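Local structure of cobalamin (Vitamin B12) biosynthesis CbiX protein (Marinobacter aquaeolei, 3LYH) at residues H6-L11 against T66-F71; V62-V67 against G94-L99. The protein is probably a metal-binding lyase of the CbiX chelatase family, possibly acting in cobalamin (vitamin B12) biosynthesis. One frame throughout, in Å; residues are numbered along the deposited sequence.

Contact 1 (H6-L11 against T66-F71); sequences HQIILL and TVVPLF
With CG of His6 anti to the backbone N (chi1 -162°) and OG1 of Thr66 anti to its own carbonyl carbon (chi1 -62°), the imidazole and the hydroxyl come together. His6 NE2 lies 2.5 Å from Thr66 OG1, a very short hydrogen bond in which either atom could be the donor. The hydroxyl meets the ring at its edge, near the ring plane. Thr66 OG1 also bonds Ser124 of the second subunit. Replacing His6 by an alanine would probably leave the Thr66 hydroxyl with one partner fewer and open a gap beside it at the subunit interface.

Five backbone bonds follow, from Thr66 N to Gln7 O through to Leu70 N on Leu11 O (2.7 Å). Ile9 and Leu11 each use both N-H and C=O.

On one face, Ile8 CD1 reaches Thr66 CB (4.0 Å), and Leu10 CD2 lies alongside Val68 CB (3.9 Å). Leu70 CD1 closes on Leu10 CB (3.8 Å). Leu121, Val117 and Ile113 of the second subunit cover this face. On the other face, Val67 CG1 packs against Leu11 CB (3.8 Å), and Ile9 meets helix 50-59. Leu70 then turns the chain in an inverse gamma turn. This is the parallel pairing of the two central strands of the four-stranded parallel sheet of an alpha/beta fold.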
loop_
_atom_site.group_PDB
_atom_site.type_symbol
_atom_site.label_atom_id
_atom_site.label_comp_id
_atom_site.label_asym_id
_atom_site.label_seq_id
_atom_site.Cartn_x
_atom_site.Cartn_y
_atom_site.Cartn_z
ATOM N N HIS B 6 -22.695 4.260 -10.420
ATOM C CA HIS B 6 -21.764 3.168 -10.212
ATOM C C HIS B 6 -21.024 3.371 -8.898
ATOM O O HIS B 6 -20.319 4.388 -8.685
ATOM C CB HIS B 6 -20.791 3.115 -11.364
ATOM C CG HIS B 6 -20.075 1.817 -11.474
ATOM N ND1 HIS B 6 -20.493 0.817 -12.328
ATOM C CD2 HIS B 6 -18.992 1.336 -10.822
ATOM C CE1 HIS B 6 -19.684 -0.221 -12.199
ATOM N NE2 HIS B 6 -18.757 0.080 -11.306
ATOM N N GLN B 7 -21.198 2.412 -7.997
ATOM C CA GLN B 7 -20.621 2.533 -6.651
ATOM C C GLN B 7 -19.217 2.007 -6.681
ATOM O O GLN B 7 -18.999 0.901 -7.138
ATOM C CB GLN B 7 -21.424 1.710 -5.643
ATOM C CG GLN B 7 -20.849 1.698 -4.212
ATOM C CD GLN B 7 -21.071 2.992 -3.411
ATOM O OE1 GLN B 7 -20.191 3.418 -2.624
ATOM N NE2 GLN B 7 -22.243 3.588 -3.565
ATOM N N ILE B 8 -18.271 2.790 -6.184
ATOM C CA ILE B 8 -16.918 2.321 -5.941
ATOM C C ILE B 8 -16.822 1.900 -4.472
ATOM O O ILE B 8 -17.232 2.619 -3.571
ATOM C CB ILE B 8 -15.889 3.434 -6.207
ATOM C CG1 ILE B 8 -15.801 3.747 -7.705
ATOM C CG2 ILE B 8 -14.505 3.072 -5.624
ATOM C CD1 ILE B 8 -14.968 2.681 -8.497
ATOM N N ILE B 9 -16.281 0.710 -4.252
ATOM C CA ILE B 9 -15.939 0.213 -2.929
ATOM C C ILE B 9 -14.430 0.065 -2.882
ATOM O O ILE B 9 -13.862 -0.758 -3.626
ATOM C CB ILE B 9 -16.620 -1.132 -2.601
ATOM C CG1 ILE B 9 -18.116 -0.959 -2.715
ATOM C CG2 ILE B 9 -16.284 -1.557 -1.151
ATOM C CD1 ILE B 9 -18.953 -2.239 -2.503
ATOM N N LEU B 10 -13.792 0.844 -2.018
ATOM C CA LEU B 10 -12.348 0.719 -1.738
ATOM C C LEU B 10 -12.220 -0.331 -0.684
ATOM O O LEU B 10 -12.743 -0.145 0.409
ATOM C CB LEU B 10 -11.712 2.022 -1.288
ATOM C CG LEU B 10 -11.842 3.198 -2.237
ATOM C CD1 LEU B 10 -11.185 4.484 -1.716
ATOM C CD2 LEU B 10 -11.365 2.875 -3.606
ATOM N N LEU B 11 -11.559 -1.445 -1.002
ATOM C CA LEU B 11 -11.547 -2.615 -0.116
ATOM C C LEU B 11 -10.215 -2.784 0.566
ATOM O O LEU B 11 -9.216 -2.989 -0.095
ATOM C CB LEU B 11 -11.922 -3.905 -0.839
ATOM C CG LEU B 11 -12.119 -5.140 0.056
ATOM C CD1 LEU B 11 -13.288 -4.944 0.942
ATOM C CD2 LEU B 11 -12.290 -6.410 -0.818
ATOM N N THR B 66 -17.940 -1.526 -8.423
ATOM C CA THR B 66 -16.563 -1.914 -8.725
ATOM C C THR B 66 -15.805 -1.869 -7.403
ATOM O O THR B 66 -15.815 -0.853 -6.724
ATOM C CB THR B 66 -15.892 -1.023 -9.777
ATOM O OG1 THR B 66 -16.640 -1.140 -11.008
ATOM C CG2 THR B 66 -14.419 -1.411 -10.017
ATOM N N VAL B 67 -15.235 -3.013 -7.050
ATOM C CA VAL B 67 -14.316 -3.161 -5.901
ATOM C C VAL B 67 -12.916 -2.878 -6.349
ATOM O O VAL B 67 -12.402 -3.546 -7.268
ATOM C CB VAL B 67 -14.428 -4.565 -5.290
ATOM C CG1 VAL B 67 -13.402 -4.773 -4.183
ATOM C CG2 VAL B 67 -15.857 -4.796 -4.715
ATOM N N VAL B 68 -12.318 -1.869 -5.722
ATOM C CA VAL B 68 -10.907 -1.460 -5.961
ATOM C C VAL B 68 -10.120 -1.880 -4.688
ATOM O O VAL B 68 -10.249 -1.225 -3.633
ATOM C CB VAL B 68 -10.746 0.048 -6.177
ATOM C CG1 VAL B 68 -9.275 0.412 -6.426
ATOM C CG2 VAL B 68 -11.601 0.543 -7.354
ATOM N N PRO B 69 -9.321 -2.978 -4.794
ATOM C CA PRO B 69 -8.554 -3.402 -3.609
ATOM C C PRO B 69 -7.466 -2.423 -3.206
ATOM O O PRO B 69 -6.604 -2.076 -4.009
ATOM C CB PRO B 69 -7.995 -4.762 -4.006
ATOM C CG PRO B 69 -8.803 -5.217 -5.142
ATOM C CD PRO B 69 -9.156 -3.941 -5.878
ATOM N N LEU B 70 -7.485 -1.974 -1.956
ATOM C CA LEU B 70 -6.475 -1.068 -1.394
ATOM C C LEU B 70 -5.301 -1.902 -0.866
ATOM O O LEU B 70 -5.049 -2.036 0.354
ATOM C CB LEU B 70 -7.024 -0.171 -0.290
ATOM C CG LEU B 70 -8.047 0.858 -0.700
ATOM C CD1 LEU B 70 -8.419 1.745 0.493
ATOM C CD2 LEU B 70 -7.610 1.687 -1.934
ATOM N N PHE B 71 -4.664 -2.552 -1.810
ATOM C CA PHE B 71 -3.555 -3.515 -1.589
ATOM C C PHE B 71 -2.452 -3.177 -2.574
ATOM O O PHE B 71 -2.693 -2.963 -3.784
ATOM C CB PHE B 71 -3.988 -4.968 -1.830
ATOM C CG PHE B 71 -4.902 -5.504 -0.794
ATOM C CD1 PHE B 71 -6.239 -5.212 -0.798
ATOM C CD2 PHE B 71 -4.404 -6.324 0.222
ATOM C CE1 PHE B 71 -7.094 -5.708 0.160
ATOM C CE2 PHE B 71 -5.244 -6.817 1.192
ATOM C CZ PHE B 71 -6.607 -6.502 1.158
#

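Contact 2 (V62-V67 against G94-L99); sequences VEQFTV and GVTIRL
Strand 96-99 is one of the two edge strands of the chain's parallel sheet and pairs here with strand 64-69. Helix 78-93 joins the two strands, making a beta-alpha-beta crossover. Gly94 takes a positive phi just after that helix, and Val95 leads into the strand.

Four backbone hydrogen bonds hold the pair. Thr96 N gives to Glu63 O, and Phe65 N gives to Thr96 O. Arg98 N then gives to Phe65 O, and Val67 N to Arg98 O (2.9 Å).

Phe65, Val67, Ile97 and Leu99 share one face of the sheet. CE1 of the Phe65 ring touches Val95 CG1 (3.7 Å), and Val62 CG1 lies over one ring face, offset toward the rim. Ile97 CG1 reaches Phe65 CB (3.9 Å). Val67 CG2 and Ile97 CG2 are only 3.5 Å apart, tighter than usual for two carbons. Helix 78-93 packs on Ile97 and Leu99, while helix 50-59 packs on Phe65.

The opposite face is more polar. Gln64 and Thr96 lie side by side, with Gln64 OE1 3.5 Å from Thr96 CB. Arg98 starts with CG anti to the backbone N (chi1 -179°) and bends at chi3 (78°). This lays the guanidinium beside Thr66, whose CG2 sits over one of its faces, 3.6 Å from Arg98 NH2. The same NH2 forms a salt bridge with Glu120 and a hydrogen bond with Ser124, both of the second subunit. At the far end, Glu63 OE1 forms a salt bridge with Lys58.

The apolar face thus joins the edge strand to the helices of its own chain. The methyl of Thr66 flanks the guanidinium, while the charge of Arg98 is probably balanced in part by the carboxylate of the second subunit.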
loop_
_atom_site.group_PDB
_atom_site.type_symbol
_atom_site.label_atom_id
_atom_site.label_comp_id
_atom_site.label_asym_id
_atom_site.label_seq_id
_atom_site.Cartn_x
_atom_site.Cartn_y
_atom_site.Cartn_z
ATOM N N VAL B 62 -28.585 1.521 -6.064
ATOM C CA VAL B 62 -27.381 1.215 -6.822
ATOM C C VAL B 62 -27.305 -0.281 -7.043
ATOM O O VAL B 62 -27.471 -1.072 -6.112
ATOM C CB VAL B 62 -26.081 1.688 -6.115
ATOM C CG1 VAL B 62 -24.868 1.309 -6.943
ATOM C CG2 VAL B 62 -26.132 3.195 -5.878
ATOM N N GLU B 63 -27.085 -0.652 -8.294
ATOM C CA GLU B 63 -27.026 -2.039 -8.687
ATOM C C GLU B 63 -25.660 -2.470 -9.246
ATOM O O GLU B 63 -25.466 -3.674 -9.370
ATOM C CB GLU B 63 -28.128 -2.338 -9.717
ATOM C CG GLU B 63 -29.521 -1.878 -9.269
ATOM C CD GLU B 63 -30.058 -2.605 -8.027
ATOM O OE1 GLU B 63 -29.619 -3.735 -7.725
ATOM O OE2 GLU B 63 -30.961 -2.044 -7.359
ATOM N N GLN B 64 -24.784 -1.508 -9.595
ATOM C CA GLN B 64 -23.502 -1.766 -10.286
ATOM C C GLN B 64 -22.386 -1.259 -9.372
ATOM O O GLN B 64 -22.436 -0.119 -8.876
ATOM C CB GLN B 64 -23.416 -1.028 -11.626
ATOM C CG GLN B 64 -24.453 -1.470 -12.681
ATOM C CD GLN B 64 -24.164 -2.825 -13.284
ATOM O OE1 GLN B 64 -23.013 -3.279 -13.310
ATOM N NE2 GLN B 64 -25.217 -3.484 -13.788
ATOM N N PHE B 65 -21.406 -2.129 -9.125
ATOM C CA PHE B 65 -20.314 -1.859 -8.204
ATOM C C PHE B 65 -18.995 -2.201 -8.860
ATOM O O PHE B 65 -18.948 -3.078 -9.716
ATOM C CB PHE B 65 -20.454 -2.722 -6.932
ATOM C CG PHE B 65 -21.702 -2.440 -6.150
ATOM C CD1 PHE B 65 -22.925 -2.975 -6.562
ATOM C CD2 PHE B 65 -21.663 -1.726 -4.957
ATOM C CE1 PHE B 65 -24.108 -2.698 -5.840
ATOM C CE2 PHE B 65 -22.805 -1.459 -4.226
ATOM C CZ PHE B 65 -24.046 -1.959 -4.655
ATOM N N THR B 66 -17.940 -1.526 -8.423
ATOM C CA THR B 66 -16.563 -1.914 -8.725
ATOM C C THR B 66 -15.805 -1.869 -7.403
ATOM O O THR B 66 -15.815 -0.853 -6.724
ATOM C CB THR B 66 -15.892 -1.023 -9.777
ATOM O OG1 THR B 66 -16.640 -1.140 -11.008
ATOM C CG2 THR B 66 -14.419 -1.411 -10.017
ATOM N N VAL B 67 -15.235 -3.013 -7.050
ATOM C CA VAL B 67 -14.316 -3.161 -5.901
ATOM C C VAL B 67 -12.916 -2.878 -6.349
ATOM O O VAL B 67 -12.402 -3.546 -7.268
ATOM C CB VAL B 67 -14.428 -4.565 -5.290
ATOM C CG1 VAL B 67 -13.402 -4.773 -4.183
ATOM C CG2 VAL B 67 -15.857 -4.796 -4.715
ATOM N N GLY B 94 -28.551 -9.510 -5.499
ATOM C CA GLY B 94 -28.925 -9.294 -6.906
ATOM C C GLY B 94 -28.266 -8.068 -7.561
ATOM O O GLY B 94 -28.926 -7.222 -8.187
ATOM N N VAL B 95 -26.953 -7.977 -7.414
ATOM C CA VAL B 95 -26.151 -6.905 -8.000
ATOM C C VAL B 95 -25.007 -7.491 -8.823
ATOM O O VAL B 95 -24.766 -8.701 -8.765
ATOM C CB VAL B 95 -25.591 -5.972 -6.902
ATOM C CG1 VAL B 95 -26.780 -5.254 -6.166
ATOM C CG2 VAL B 95 -24.739 -6.732 -5.907
ATOM N N THR B 96 -24.374 -6.609 -9.592
ATOM C CA THR B 96 -23.202 -6.880 -10.436
ATOM C C THR B 96 -22.002 -6.123 -9.835
ATOM O O THR B 96 -22.068 -4.904 -9.633
ATOM C CB THR B 96 -23.429 -6.453 -11.879
ATOM O OG1 THR B 96 -24.598 -7.121 -12.372
ATOM C CG2 THR B 96 -22.234 -6.838 -12.787
ATOM N N ILE B 97 -20.939 -6.859 -9.527
ATOM C CA ILE B 97 -19.738 -6.307 -8.896
ATOM C C ILE B 97 -18.510 -6.733 -9.684
ATOM O O ILE B 97 -18.206 -7.925 -9.734
ATOM C CB ILE B 97 -19.588 -6.770 -7.424
ATOM C CG1 ILE B 97 -20.877 -6.576 -6.645
ATOM C CG2 ILE B 97 -18.335 -6.135 -6.714
ATOM C CD1 ILE B 97 -20.895 -7.306 -5.268
ATOM N N ARG B 98 -17.835 -5.756 -10.297
ATOM C CA ARG B 98 -16.566 -5.975 -10.951
ATOM C C ARG B 98 -15.462 -5.893 -9.905
ATOM O O ARG B 98 -15.504 -5.044 -9.038
ATOM C CB ARG B 98 -16.322 -4.931 -12.022
ATOM C CG ARG B 98 -15.027 -5.126 -12.753
ATOM C CD ARG B 98 -14.934 -4.285 -14.039
ATOM N NE ARG B 98 -14.627 -2.876 -13.811
ATOM C CZ ARG B 98 -13.398 -2.375 -13.600
ATOM N NH1 ARG B 98 -12.315 -3.167 -13.562
ATOM N NH2 ARG B 98 -13.253 -1.067 -13.430
ATOM N N LEU B 99 -14.475 -6.766 -10.021
ATOM C CA LEU B 99 -13.295 -6.750 -9.167
ATOM C C LEU B 99 -12.147 -6.149 -9.977
ATOM O O LEU B 99 -11.672 -6.751 -10.943
ATOM C CB LEU B 99 -12.995 -8.182 -8.698
ATOM C CG LEU B 99 -11.688 -8.385 -7.929
ATOM C CD1 LEU B 99 -11.700 -7.446 -6.718
ATOM C CD2 LEU B 99 -11.466 -9.819 -7.549
#

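Contacts 1 and 2 lie on either side of strand 64-69 and share Thr66 and Val67. Contact 1 is the buried core pairing, near the centre of the chain. Contact 2 is partly buried and joins that strand to strand 96-99 at one edge of the sheet. Their centres are 10 Å apart, and Gln7 N probably hydrogen-bonds Gln64 O where they meet. Both use parallel backbone ladders and place apolar side chains under helix 50-59. They differ toward the second subunit: contact 1 meets it mainly with aliphatic side chains, contact 2 with a charged guanidinium. Ser124 of that subunit bridges the two, bonding both Thr66 and Arg98.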